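Local coordinates for putative HpcE protein (Mycolicibacterium smegmatis, PDB 6V77) that is a putative HpcE protein of the fumarylacetoacetate hydrolase (FAH) family that carries a zinc ion held by acidic side chains, at residues Leu77-His82 and Ser212-Pro217; Ala83-Leu88 and Ser243-Gly248; Asp119-Leu124 and Ser154-Gln159. One frame throughout, in Å; residues are numbered along the deposited sequence.

Interaction 1: Leu77-His82 and Ser212-Pro217; sequences LNYDDH and SQLIFP. With SO4 (sulfate ion), chain O.
Asn78 swings its CG anti to the backbone N (chi1 -160°), and this carries its amide across to the backbone of Phe216. The contact joins two loops of the FAH-type fold, one leading into helix 80-85 and the other into helix 218-226. The amide works as a two-way clamp on one residue. Its OD1 accepts from Phe216 N at 2.7 Å, on a lone pair in the carbonyl plane. Its ND2 donates to Phe216 O at 3.1 Å and also to Thr239 O. These bonds fix which way round the amide sits. The main chain of Asn78 adds a third link, from Ile215 N to Asn78 O at 2.9 Å.

CB of Tyr79 points away from 212-217, but with CG set beside the backbone N (chi1 -67°) the ring comes back to Leu214. The CD2 methyl of Leu214 is 3.3 Å from CE2 of Tyr79 and also touches the Asn78 amide. Ile215 brings CD1 against the start of the helix, 3.6 Å from Asp80 N. One water bridges the loops there: it accepts from Asp80 N at 2.7 Å and donates to Gln213 O at 2.6 Å.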
ATOM      1  N   LEU B  77     -13.597   4.451  11.473  1.00 31.29           N
ATOM      2  CA  LEU B  77     -14.800   5.118  11.968  1.00 34.47           C
ATOM      3  C   LEU B  77     -15.800   5.469  10.876  1.00 39.29           C
ATOM      4  O   LEU B  77     -15.998   6.651  10.578  1.00 45.49           O
ATOM      5  CB  LEU B  77     -14.422   6.392  12.724  1.00 39.31           C
ATOM      6  CG  LEU B  77     -13.339   6.203  13.791  1.00 41.56           C
ATOM      7  CD1 LEU B  77     -13.050   7.518  14.487  1.00 53.66           C
ATOM      8  CD2 LEU B  77     -13.728   5.124  14.802  1.00 39.24           C
ATOM      9  N   ASN B  78     -16.430   4.466  10.265  1.00 24.73           N
ATOM     10  CA  ASN B  78     -17.373   4.718   9.180  1.00 24.60           C
ATOM     11  C   ASN B  78     -18.758   4.157   9.481  1.00 28.54           C
ATOM     12  O   ASN B  78     -19.579   4.013   8.576  1.00 27.43           O
ATOM     13  CB  ASN B  78     -16.826   4.174   7.853  1.00 26.11           C
ATOM     14  CG  ASN B  78     -17.496   4.811   6.644  1.00 27.72           C
ATOM     15  OD1 ASN B  78     -18.183   5.825   6.769  1.00 28.71           O
ATOM     16  ND2 ASN B  78     -17.288   4.226   5.468  1.00 24.78           N
ATOM     17  N   TYR B  79     -19.034   3.845  10.749  1.00 27.19           N
ATOM     18  CA  TYR B  79     -20.379   3.611  11.257  1.00 29.96           C
ATOM     19  C   TYR B  79     -20.475   4.413  12.546  1.00 31.60           C
ATOM     20  O   TYR B  79     -19.528   4.412  13.338  1.00 29.69           O
ATOM     21  CB  TYR B  79     -20.652   2.121  11.552  1.00 30.65           C
ATOM     22  CG  TYR B  79     -20.704   1.193  10.349  1.00 26.22           C
ATOM     23  CD1 TYR B  79     -21.916   0.631   9.937  1.00 29.87           C
ATOM     24  CD2 TYR B  79     -19.539   0.857   9.639  1.00 26.29           C
ATOM     25  CE1 TYR B  79     -21.981  -0.232   8.849  1.00 28.03           C
ATOM     26  CE2 TYR B  79     -19.594  -0.000   8.533  1.00 25.10           C
ATOM     27  CZ  TYR B  79     -20.819  -0.544   8.154  1.00 27.62           C
ATOM     28  OH  TYR B  79     -20.888  -1.398   7.078  1.00 25.79           O
ATOM     29  N   ASP B  80     -21.586   5.116  12.750  1.00 28.63           N
ATOM     30  CA  ASP B  80     -21.635   6.046  13.877  1.00 29.59           C
ATOM     31  C   ASP B  80     -21.443   5.326  15.202  1.00 30.98           C
ATOM     32  O   ASP B  80     -20.735   5.821  16.087  1.00 33.95           O
ATOM     33  CB  ASP B  80     -22.951   6.816  13.904  1.00 33.97           C
ATOM     34  CG  ASP B  80     -22.924   7.958  14.913  1.00 52.57           C
ATOM     35  OD1 ASP B  80     -21.891   8.668  14.973  1.00 47.31           O
ATOM     36  OD2 ASP B  80     -23.922   8.145  15.645  1.00 61.17           O
ATOM     37  N   ASP B  81     -22.066   4.161  15.363  1.00 31.00           N
ATOM     38  CA  ASP B  81     -21.986   3.480  16.647  1.00 31.76           C
ATOM     39  C   ASP B  81     -20.595   2.906  16.892  1.00 31.46           C
ATOM     40  O   ASP B  81     -20.190   2.757  18.047  1.00 32.61           O
ATOM     41  CB  ASP B  81     -23.059   2.402  16.719  1.00 37.09           C
ATOM     42  CG  ASP B  81     -24.456   2.985  16.656  1.00 53.64           C
ATOM     43  OD1 ASP B  81     -24.608   4.198  16.935  1.00 51.29           O
ATOM     44  OD2 ASP B  81     -25.397   2.234  16.322  1.00 64.34           O
ATOM     45  N   HIS B  82     -19.833   2.602  15.830  1.00 29.40           N
ATOM     46  CA  HIS B  82     -18.448   2.204  16.048  1.00 28.86           C
ATOM     47  C   HIS B  82     -17.588   3.411  16.410  1.00 29.18           C
ATOM     48  O   HIS B  82     -16.689   3.306  17.251  1.00 30.63           O
ATOM     49  CB  HIS B  82     -17.868   1.495  14.823  1.00 27.67           C
ATOM     50  CG  HIS B  82     -16.412   1.164  14.970  1.00 27.69           C
ATOM     51  ND1 HIS B  82     -15.937   0.365  15.992  1.00 28.51           N
ATOM     52  CD2 HIS B  82     -15.325   1.555  14.259  1.00 28.88           C
ATOM     53  CE1 HIS B  82     -14.623   0.261  15.890  1.00 34.36           C
ATOM     54  NE2 HIS B  82     -14.226   0.970  14.847  1.00 30.67           N
ATOM     55  N   SER B 212     -26.211   0.182   5.020  1.00 24.16           N
ATOM     56  CA  SER B 212     -26.951   1.434   4.956  1.00 28.26           C
ATOM     57  C   SER B 212     -26.603   2.359   6.122  1.00 28.10           C
ATOM     58  O   SER B 212     -26.925   3.552   6.066  1.00 28.07           O
ATOM     59  CB  SER B 212     -28.460   1.148   4.926  1.00 26.28           C
ATOM     60  OG  SER B 212     -28.807   0.287   5.996  1.00 26.80           O
ATOM     61  N   GLN B 213     -25.942   1.848   7.162  1.00 25.11           N
ATOM     62  CA  GLN B 213     -25.463   2.676   8.262  1.00 30.11           C
ATOM     63  C   GLN B 213     -24.065   3.244   8.025  1.00 28.06           C
ATOM     64  O   GLN B 213     -23.499   3.845   8.942  1.00 29.06           O
ATOM     65  CB  GLN B 213     -25.470   1.878   9.584  1.00 25.42           C
ATOM     66  CG  GLN B 213     -26.863   1.457  10.037  1.00 31.56           C
ATOM     67  CD  GLN B 213     -27.805   2.634  10.115  1.00 37.12           C
ATOM     68  OE1 GLN B 213     -28.823   2.670   9.433  1.00 47.25           O
ATOM     69  NE2 GLN B 213     -27.466   3.609  10.941  1.00 38.52           N
ATOM     70  N   LEU B 214     -23.478   3.066   6.839  1.00 23.88           N
ATOM     71  CA  LEU B 214     -22.185   3.686   6.579  1.00 23.24           C
ATOM     72  C   LEU B 214     -22.320   5.206   6.661  1.00 27.96           C
ATOM     73  O   LEU B 214     -23.265   5.786   6.119  1.00 27.64           O
ATOM     74  CB  LEU B 214     -21.658   3.280   5.188  1.00 23.24           C
ATOM     75  CG  LEU B 214     -21.071   1.870   5.068  1.00 28.00           C
ATOM     76  CD1 LEU B 214     -20.955   1.507   3.594  1.00 23.15           C
ATOM     77  CD2 LEU B 214     -19.669   1.815   5.722  1.00 25.69           C
ATOM     78  N   ILE B 215     -21.392   5.853   7.365  1.00 27.01           N
ATOM     79  CA  ILE B 215     -21.385   7.311   7.389  1.00 26.66           C
ATOM     80  C   ILE B 215     -21.049   7.846   6.005  1.00 26.78           C
ATOM     81  O   ILE B 215     -21.695   8.766   5.492  1.00 27.24           O
ATOM     82  CB  ILE B 215     -20.388   7.825   8.443  1.00 26.97           C
ATOM     83  CG1 ILE B 215     -20.807   7.375   9.842  1.00 27.11           C
ATOM     84  CG2 ILE B 215     -20.279   9.343   8.380  1.00 28.04           C
ATOM     85  CD1 ILE B 215     -19.731   7.626  10.914  1.00 30.13           C
ATOM     86  N   PHE B 216     -20.031   7.266   5.383  1.00 24.84           N
ATOM     87  CA  PHE B 216     -19.633   7.596   4.021  1.00 23.84           C
ATOM     88  C   PHE B 216     -19.897   6.365   3.169  1.00 25.55           C
ATOM     89  O   PHE B 216     -19.169   5.367   3.279  1.00 24.39           O
ATOM     90  CB  PHE B 216     -18.156   7.994   3.986  1.00 24.19           C
ATOM     91  CG  PHE B 216     -17.814   9.065   4.990  1.00 24.91           C
ATOM     92  CD1 PHE B 216     -18.222  10.382   4.787  1.00 26.50           C
ATOM     93  CD2 PHE B 216     -17.114   8.752   6.147  1.00 27.56           C
ATOM     94  CE1 PHE B 216     -17.930  11.365   5.720  1.00 31.73           C
ATOM     95  CE2 PHE B 216     -16.827   9.734   7.082  1.00 29.16           C
ATOM     96  CZ  PHE B 216     -17.239  11.035   6.867  1.00 33.41           C
ATOM     97  N   PRO B 217     -20.962   6.350   2.372  1.00 23.71           N
ATOM     98  CA  PRO B 217     -21.281   5.158   1.579  1.00 24.19           C
ATOM     99  C   PRO B 217     -20.197   4.862   0.561  1.00 23.67           C
ATOM    100  O   PRO B 217     -19.300   5.666   0.317  1.00 23.02           O
ATOM    101  CB  PRO B 217     -22.596   5.529   0.893  1.00 24.36           C
ATOM    102  CG  PRO B 217     -23.220   6.519   1.814  1.00 34.73           C
ATOM    103  CD  PRO B 217     -22.059   7.330   2.352  1.00 28.60           C
TER
HETATM  104  S   SO4 O 305     -10.759   1.338  13.297  0.85 43.76           S
HETATM  105  O1  SO4 O 305     -11.832   1.651  14.235  0.85 48.99           O
HETATM  106  O2  SO4 O 305      -9.803   0.397  13.883  0.85 38.42           O
HETATM  107  O3  SO4 O 305     -11.300   0.739  12.075  0.85 53.76           O
HETATM  108  O4  SO4 O 305     -10.083   2.578  12.917  0.85 44.99           O
HETATM  109  O   HOH W   1     -23.828   5.157  11.192  1.00 31.62           O

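Interaction 2: Ala83-Leu88 and Ser243-Gly248; sequences ATESGL and SGVGMG
CB of Glu85 points toward the loop 243-248, and its carboxylate meets the backbone N-H groups of Gly244 and Val245. In this FAH-family fold the contact ties helix 80-85 to the loop between strands 236-238 and 260-265. CG of Glu85 lies between its backbone N and carbonyl carbon (chi1 83°), and the chain runs extended beyond it. The carboxylate is thereby carried past Gly248 to the turn at Ser243-Val245.

The two oxygens are met differently. OE1 accepts from Gly244 N at 2.9 Å through its syn lone pair, and the bond is nearly straight (170°). OE2 accepts from Val245 N at 3.3 Å, with the donor above the carboxylate plane. OE2 also accepts from His82 ND1, one turn back on the same helix. The carboxylate therefore holds the loop and the histidine together. A water gives OE1 a further partner and also donates to Val245 O.

Carbon atoms also lie against the carboxylate. CG2 of Val245 is 3.4 Å from OE2 of Glu85. CB of Ser243 comes near OE1 of the same glutamate. The shaft of Glu85 passes Gly248, whose CA is 4.0 Å from CB of Glu85.

Ser86 turns its CB away from the loop, yet this CB still meets the Met247 methyl CE at 4.2 Å. Its hydroxyl serves the backbone that follows the helix. OG donates to Ala83 O, which also accepts from Ser86 N on the same face. Ser86 OG in turn accepts from Leu88 N at 3.0 Å, an ST turn.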
ATOM      1  N   ALA B  83     -17.846   4.567  15.787  1.00 29.54           N
ATOM      2  CA  ALA B  83     -17.182   5.799  16.208  1.00 32.86           C
ATOM      3  C   ALA B  83     -17.394   6.063  17.698  1.00 33.93           C
ATOM      4  O   ALA B  83     -16.440   6.357  18.434  1.00 32.55           O
ATOM      5  CB  ALA B  83     -17.693   6.976  15.377  1.00 33.22           C
ATOM      6  N   THR B  84     -18.640   5.939  18.168  1.00 31.88           N
ATOM      7  CA  THR B  84     -18.929   6.192  19.578  1.00 32.58           C
ATOM      8  C   THR B  84     -18.130   5.264  20.486  1.00 32.76           C
ATOM      9  O   THR B  84     -17.607   5.693  21.519  1.00 33.54           O
ATOM     10  CB  THR B  84     -20.425   6.012  19.864  1.00 35.97           C
ATOM     11  OG1 THR B  84     -21.201   6.768  18.925  1.00 33.86           O
ATOM     12  CG2 THR B  84     -20.747   6.471  21.267  1.00 37.05           C
ATOM     13  N   GLU B  85     -18.049   3.984  20.130  1.00 32.15           N
ATOM     14  CA  GLU B  85     -17.412   3.004  21.002  1.00 36.71           C
ATOM     15  C   GLU B  85     -15.886   3.068  20.955  1.00 33.54           C
ATOM     16  O   GLU B  85     -15.227   2.513  21.845  1.00 39.73           O
ATOM     17  CB  GLU B  85     -17.908   1.594  20.643  1.00 33.22           C
ATOM     18  CG  GLU B  85     -17.177   0.947  19.483  1.00 31.58           C
ATOM     19  CD  GLU B  85     -17.830  -0.329  18.994  1.00 30.56           C
ATOM     20  OE1 GLU B  85     -18.731  -0.863  19.677  1.00 31.83           O
ATOM     21  OE2 GLU B  85     -17.427  -0.800  17.913  1.00 32.75           O
ATOM     22  N   SER B  86     -15.315   3.744  19.959  1.00 33.94           N
ATOM     23  CA  SER B  86     -13.872   3.876  19.848  1.00 34.04           C
ATOM     24  C   SER B  86     -13.290   4.876  20.834  1.00 39.88           C
ATOM     25  O   SER B  86     -12.067   4.905  21.006  1.00 40.77           O
ATOM     26  CB  SER B  86     -13.500   4.328  18.441  1.00 34.65           C
ATOM     27  OG  SER B  86     -13.835   5.694  18.322  1.00 33.41           O
ATOM     28  N   GLY B  87     -14.123   5.706  21.457  1.00 34.04           N
ATOM     29  CA  GLY B  87     -13.641   6.781  22.296  1.00 39.80           C
ATOM     30  C   GLY B  87     -13.241   8.026  21.540  1.00 36.52           C
ATOM     31  O   GLY B  87     -12.906   9.039  22.172  1.00 41.11           O
ATOM     32  N   LEU B  88     -13.272   7.990  20.212  1.00 36.21           N
ATOM     33  CA  LEU B  88     -12.889   9.119  19.379  1.00 37.92           C
ATOM     34  C   LEU B  88     -14.125   9.871  18.901  1.00 40.41           C
ATOM     35  O   LEU B  88     -15.250   9.365  18.950  1.00 35.76           O
ATOM     36  CB  LEU B  88     -12.078   8.642  18.176  1.00 32.71           C
ATOM     37  CG  LEU B  88     -10.787   7.889  18.513  1.00 41.60           C
ATOM     38  CD1 LEU B  88     -10.259   7.165  17.284  1.00 38.76           C
ATOM     39  CD2 LEU B  88      -9.738   8.846  19.059  1.00 43.28           C
ATOM     40  N   SER B 243     -20.461  -1.281  14.874  1.00 27.45           N
ATOM     41  CA  SER B 243     -20.165  -1.370  16.301  1.00 27.56           C
ATOM     42  C   SER B 243     -20.091  -2.829  16.757  1.00 31.19           C
ATOM     43  O   SER B 243     -20.428  -3.768  16.024  1.00 29.39           O
ATOM     44  CB  SER B 243     -21.211  -0.616  17.108  1.00 31.29           C
ATOM     45  OG  SER B 243     -22.441  -1.320  17.093  1.00 34.97           O
ATOM     46  N   GLY B 244     -19.654  -3.014  18.001  1.00 31.76           N
ATOM     47  CA  GLY B 244     -19.496  -4.337  18.566  1.00 30.63           C
ATOM     48  C   GLY B 244     -18.066  -4.829  18.642  1.00 30.46           C
ATOM     49  O   GLY B 244     -17.843  -5.966  19.094  1.00 29.90           O
ATOM     50  N   VAL B 245     -17.082  -4.022  18.243  1.00 28.59           N
ATOM     51  CA  VAL B 245     -15.711  -4.513  18.348  1.00 28.16           C
ATOM     52  C   VAL B 245     -15.346  -4.706  19.820  1.00 31.94           C
ATOM     53  O   VAL B 245     -15.959  -4.134  20.734  1.00 30.51           O
ATOM     54  CB  VAL B 245     -14.708  -3.585  17.640  1.00 31.42           C
ATOM     55  CG1 VAL B 245     -15.193  -3.258  16.239  1.00 28.52           C
ATOM     56  CG2 VAL B 245     -14.427  -2.323  18.463  1.00 28.27           C
ATOM     57  N   GLY B 246     -14.335  -5.548  20.056  1.00 30.88           N
ATOM     58  CA  GLY B 246     -13.975  -5.894  21.422  1.00 33.04           C
ATOM     59  C   GLY B 246     -13.446  -4.726  22.229  1.00 31.29           C
ATOM     60  O   GLY B 246     -13.692  -4.640  23.433  1.00 32.44           O
ATOM     61  N   MET B 247     -12.726  -3.797  21.584  1.00 30.74           N
ATOM     62  CA  MET B 247     -12.191  -2.690  22.371  1.00 31.55           C
ATOM     63  C   MET B 247     -13.283  -1.727  22.835  1.00 32.13           C
ATOM     64  O   MET B 247     -13.013  -0.883  23.696  1.00 34.42           O
ATOM     65  CB  MET B 247     -11.115  -1.930  21.569  1.00 30.91           C
ATOM     66  CG  MET B 247     -11.672  -1.125  20.438  1.00 39.78           C
ATOM     67  SD  MET B 247     -10.416   0.031  19.846  1.00 45.43           S
ATOM     68  CE  MET B 247     -11.250   0.740  18.409  1.00 58.14           C
ATOM     69  N   GLY B 248     -14.500  -1.842  22.294  1.00 32.88           N
ATOM     70  CA  GLY B 248     -15.625  -1.023  22.700  1.00 35.48           C
ATOM     71  C   GLY B 248     -16.492  -1.609  23.797  1.00 37.60           C
ATOM     72  O   GLY B 248     -17.405  -0.930  24.286  1.00 35.99           O
TER
HETATM   73  O   HOH W   2     -18.374  -2.954  21.401  1.00 27.95           O

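Interaction 3: Asp119-Leu124 and Ser154-Gln159; sequences DWEVEL and SERDLQ. With ZN (zinc ion), chain L; SO4 (sulfate ion), chain O.
Arg156 reaches over to Asp119 and Glu121, and the three form a buried salt-bridge network beside the zinc site. Its CB points toward strand 118-128. CG packs 3.8 Å from CB of Asp119, and a bend at chi2 (-67°) turns the chain along that residue. CD runs on past OD2 of Asp119, 4.0 Å away. NE then bonds Asp119 OD2 at 2.8 Å, on the anti side of the carboxylate. NE and NH2 thus take one oxygen side-on, NH2 from above the carboxylate plane; the carboxylate and guanidinium planes stand 83° apart. OD2 also accepts from Met247 N, and OD1 from Gly246 N.

At the tip, NH2 and NH1 close end-on upon Glu121 OE2, at 2.7 Å from NH2. Glu121 OE1 binds zinc at 2.2 Å. Arg156 probably helps position this zinc ligand; Glu123, Asp152 and a water also bind the metal. NH1 also donates to Gln159 OE1, one turn on, and to O2 of the sulfate at 2.8 Å.

Next to this network, Asp119 and Ser154 form an antiparallel hydrogen-bonded pair. They join strands 118-128 and 144-155 just where the second strand gives way to helix 156-160, whose N-cap is Glu155.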
ATOM      1  N   ASP B 119      -8.423  -7.745  17.830  1.00 27.31           N
ATOM      2  CA  ASP B 119      -9.818  -7.355  17.790  1.00 27.34           C
ATOM      3  C   ASP B 119     -10.378  -7.656  16.405  1.00 29.64           C
ATOM      4  O   ASP B 119      -9.639  -7.666  15.415  1.00 26.79           O
ATOM      5  CB  ASP B 119      -9.937  -5.875  18.110  1.00 27.43           C
ATOM      6  CG  ASP B 119     -11.291  -5.483  18.629  1.00 32.24           C
ATOM      7  OD1 ASP B 119     -12.216  -6.329  18.661  1.00 34.16           O
ATOM      8  OD2 ASP B 119     -11.411  -4.309  19.027  1.00 30.35           O
ATOM      9  N   TRP B 120     -11.686  -7.904  16.346  1.00 28.30           N
ATOM     10  CA  TRP B 120     -12.401  -8.258  15.121  1.00 26.29           C
ATOM     11  C   TRP B 120     -13.120  -7.040  14.550  1.00 25.95           C
ATOM     12  O   TRP B 120     -13.542  -6.148  15.293  1.00 26.43           O
ATOM     13  CB  TRP B 120     -13.434  -9.356  15.410  1.00 26.96           C
ATOM     14  CG  TRP B 120     -14.398  -8.962  16.521  1.00 29.45           C
ATOM     15  CD1 TRP B 120     -15.580  -8.285  16.379  1.00 28.10           C
ATOM     16  CD2 TRP B 120     -14.234  -9.188  17.930  1.00 28.87           C
ATOM     17  NE1 TRP B 120     -16.163  -8.095  17.605  1.00 29.14           N
ATOM     18  CE2 TRP B 120     -15.355  -8.630  18.575  1.00 34.04           C
ATOM     19  CE3 TRP B 120     -13.248  -9.810  18.705  1.00 29.25           C
ATOM     20  CZ2 TRP B 120     -15.525  -8.679  19.948  1.00 32.03           C
ATOM     21  CZ3 TRP B 120     -13.421  -9.860  20.084  1.00 30.35           C
ATOM     22  CH2 TRP B 120     -14.553  -9.301  20.690  1.00 35.58           C
ATOM     23  N   GLU B 121     -13.303  -7.038  13.214  1.00 25.20           N
ATOM     24  CA  GLU B 121     -14.003  -5.950  12.509  1.00 24.87           C
ATOM     25  C   GLU B 121     -14.541  -6.514  11.186  1.00 24.39           C
ATOM     26  O   GLU B 121     -13.799  -6.549  10.201  1.00 24.17           O
ATOM     27  CB  GLU B 121     -13.067  -4.761  12.240  1.00 24.34           C
ATOM     28  CG  GLU B 121     -12.463  -4.049  13.474  1.00 24.83           C
ATOM     29  CD  GLU B 121     -11.920  -2.652  13.175  1.00 28.55           C
ATOM     30  OE1 GLU B 121     -11.731  -2.337  11.984  1.00 28.20           O
ATOM     31  OE2 GLU B 121     -11.707  -1.860  14.112  1.00 32.64           O
ATOM     32  N   VAL B 122     -15.815  -6.927  11.144  1.00 24.84           N
ATOM     33  CA  VAL B 122     -16.389  -7.344   9.857  1.00 24.46           C
ATOM     34  C   VAL B 122     -16.516  -6.128   8.953  1.00 27.13           C
ATOM     35  O   VAL B 122     -16.904  -5.041   9.402  1.00 25.66           O
ATOM     36  CB  VAL B 122     -17.759  -8.037  10.019  1.00 25.17           C
ATOM     37  CG1 VAL B 122     -18.773  -7.162  10.765  1.00 25.82           C
ATOM     38  CG2 VAL B 122     -18.344  -8.414   8.643  1.00 24.83           C
ATOM     39  N   GLU B 123     -16.172  -6.289   7.668  1.00 23.25           N
ATOM     40  CA  GLU B 123     -16.297  -5.164   6.748  1.00 25.89           C
ATOM     41  C   GLU B 123     -16.751  -5.626   5.374  1.00 25.47           C
ATOM     42  O   GLU B 123     -16.422  -6.729   4.926  1.00 24.67           O
ATOM     43  CB  GLU B 123     -14.977  -4.403   6.587  1.00 27.05           C
ATOM     44  CG  GLU B 123     -14.341  -4.030   7.919  1.00 25.84           C
ATOM     45  CD  GLU B 123     -13.440  -2.832   7.850  1.00 28.30           C
ATOM     46  OE1 GLU B 123     -13.199  -2.291   6.751  1.00 26.11           O
ATOM     47  OE2 GLU B 123     -12.994  -2.427   8.928  1.00 30.89           O
ATOM     48  N   LEU B 124     -17.506  -4.755   4.704  1.00 22.71           N
ATOM     49  CA  LEU B 124     -17.729  -4.905   3.274  1.00 22.08           C
ATOM     50  C   LEU B 124     -16.453  -4.517   2.542  1.00 21.37           C
ATOM     51  O   LEU B 124     -15.877  -3.455   2.808  1.00 21.75           O
ATOM     52  CB  LEU B 124     -18.885  -4.021   2.810  1.00 22.30           C
ATOM     53  CG  LEU B 124     -19.126  -4.016   1.294  1.00 22.00           C
ATOM     54  CD1 LEU B 124     -19.660  -5.357   0.859  1.00 22.28           C
ATOM     55  CD2 LEU B 124     -20.115  -2.912   0.929  1.00 23.82           C
ATOM     56  N   SER B 154      -7.195  -6.383  14.018  1.00 25.11           N
ATOM     57  CA  SER B 154      -6.478  -5.213  14.523  1.00 25.49           C
ATOM     58  C   SER B 154      -5.826  -5.546  15.851  1.00 26.51           C
ATOM     59  O   SER B 154      -6.527  -5.884  16.807  1.00 30.40           O
ATOM     60  CB  SER B 154      -7.439  -4.027  14.701  1.00 29.62           C
ATOM     61  OG  SER B 154      -8.193  -3.778  13.504  1.00 26.99           O
ATOM     62  N   GLU B 155      -4.506  -5.387  15.940  1.00 26.79           N
ATOM     63  CA  GLU B 155      -3.824  -5.511  17.227  1.00 27.89           C
ATOM     64  C   GLU B 155      -3.881  -4.135  17.894  1.00 34.75           C
ATOM     65  O   GLU B 155      -3.111  -3.234  17.556  1.00 30.12           O
ATOM     66  CB  GLU B 155      -2.398  -6.028  17.035  1.00 28.06           C
ATOM     67  CG  GLU B 155      -1.796  -6.588  18.308  1.00 31.20           C
ATOM     68  CD  GLU B 155      -1.511  -5.493  19.287  1.00 36.12           C
ATOM     69  OE1 GLU B 155      -0.571  -4.712  19.025  1.00 32.95           O
ATOM     70  OE2 GLU B 155      -2.258  -5.370  20.273  1.00 31.41           O
ATOM     71  N   ARG B 156      -4.789  -3.974  18.873  1.00 29.85           N
ATOM     72  CA  ARG B 156      -5.113  -2.628  19.346  1.00 32.03           C
ATOM     73  C   ARG B 156      -3.968  -1.971  20.108  1.00 30.44           C
ATOM     74  O   ARG B 156      -3.906  -0.737  20.151  1.00 33.75           O
ATOM     75  CB  ARG B 156      -6.355  -2.650  20.229  1.00 30.04           C
ATOM     76  CG  ARG B 156      -7.583  -3.176  19.510  1.00 29.22           C
ATOM     77  CD  ARG B 156      -8.055  -2.225  18.391  1.00 28.32           C
ATOM     78  NE  ARG B 156      -9.430  -2.568  18.028  1.00 31.56           N
ATOM     79  CZ  ARG B 156     -10.055  -2.175  16.923  1.00 31.04           C
ATOM     80  NH1 ARG B 156      -9.441  -1.414  16.013  1.00 28.75           N
ATOM     81  NH2 ARG B 156     -11.312  -2.562  16.725  1.00 28.39           N
ATOM     82  N   ASP B 157      -3.085  -2.749  20.747  1.00 31.12           N
ATOM     83  CA  ASP B 157      -1.992  -2.133  21.503  1.00 32.15           C
ATOM     84  C   ASP B 157      -1.091  -1.329  20.571  1.00 36.47           C
ATOM     85  O   ASP B 157      -0.836  -0.140  20.800  1.00 33.99           O
ATOM     86  CB  ASP B 157      -1.162  -3.187  22.252  1.00 32.97           C
ATOM     87  CG  ASP B 157      -1.949  -3.926  23.318  1.00 41.81           C
ATOM     88  OD1 ASP B 157      -3.077  -3.497  23.655  1.00 41.67           O
ATOM     89  OD2 ASP B 157      -1.427  -4.949  23.818  1.00 41.29           O
ATOM     90  N   LEU B 158      -0.595  -1.976  19.519  1.00 30.79           N
ATOM     91  CA  LEU B 158       0.225  -1.278  18.528  1.00 32.71           C
ATOM     92  C   LEU B 158      -0.567  -0.180  17.835  1.00 35.01           C
ATOM     93  O   LEU B 158      -0.023   0.888  17.525  1.00 40.57           O
ATOM     94  CB  LEU B 158       0.750  -2.277  17.497  1.00 29.49           C
ATOM     95  CG  LEU B 158       1.655  -1.742  16.376  1.00 36.99           C
ATOM     96  CD1 LEU B 158       2.873  -1.069  16.977  1.00 44.84           C
ATOM     97  CD2 LEU B 158       2.073  -2.862  15.433  1.00 35.10           C
ATOM     98  N   GLN B 159      -1.851  -0.429  17.564  1.00 30.86           N
ATOM     99  CA  GLN B 159      -2.643   0.519  16.785  1.00 30.01           C
ATOM    100  C   GLN B 159      -2.712   1.881  17.460  1.00 33.58           C
ATOM    101  O   GLN B 159      -2.699   2.917  16.787  1.00 34.37           O
ATOM    102  CB  GLN B 159      -4.063  -0.014  16.564  1.00 29.43           C
ATOM    103  CG  GLN B 159      -4.857   0.876  15.596  1.00 27.71           C
ATOM    104  CD  GLN B 159      -6.340   0.515  15.517  1.00 30.74           C
ATOM    105  OE1 GLN B 159      -6.734  -0.624  15.781  1.00 30.98           O
ATOM    106  NE2 GLN B 159      -7.163   1.491  15.138  1.00 31.15           N
TER
HETATM  107 ZN    ZN L 302     -11.544  -1.248  10.032  0.60 48.61          ZN
HETATM  108  S   SO4 O 305     -10.759   1.338  13.297  0.85 43.76           S
HETATM  109  O1  SO4 O 305     -11.832   1.651  14.235  0.85 48.99           O
HETATM  110  O2  SO4 O 305      -9.803   0.397  13.883  0.85 38.42           O
HETATM  111  O3  SO4 O 305     -11.300   0.739  12.075  0.85 53.76           O
HETATM  112  O4  SO4 O 305     -10.083   2.578  12.917  0.85 44.99           O
HETATM  113  O   HOH W   3     -11.168  -0.458   8.069  1.00 27.57           O

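The three interactions lie close to the zinc, all within the FAH-type part of the chain. Centres of interactions 1 and 2 are about 12 Å apart, those of 2 and 3 about 11 Å, and those of 1 and 3 about 16 Å. Helix 80-85 is shared by interactions 1 and 2, whose segments alternate along the chain. Interaction 3 is nested inside both loops. Loop 243-248 joins interactions 2 and 3, because Asp119 holds its Gly246 and Met247, while Val245 packs on His82 of interaction 1. His82, Arg156 and Gln159 all bind one sulfate, probably from the crystallisation liquor. Interactions 1 and 3 meet at this ion, which may mark an anion-binding pocket.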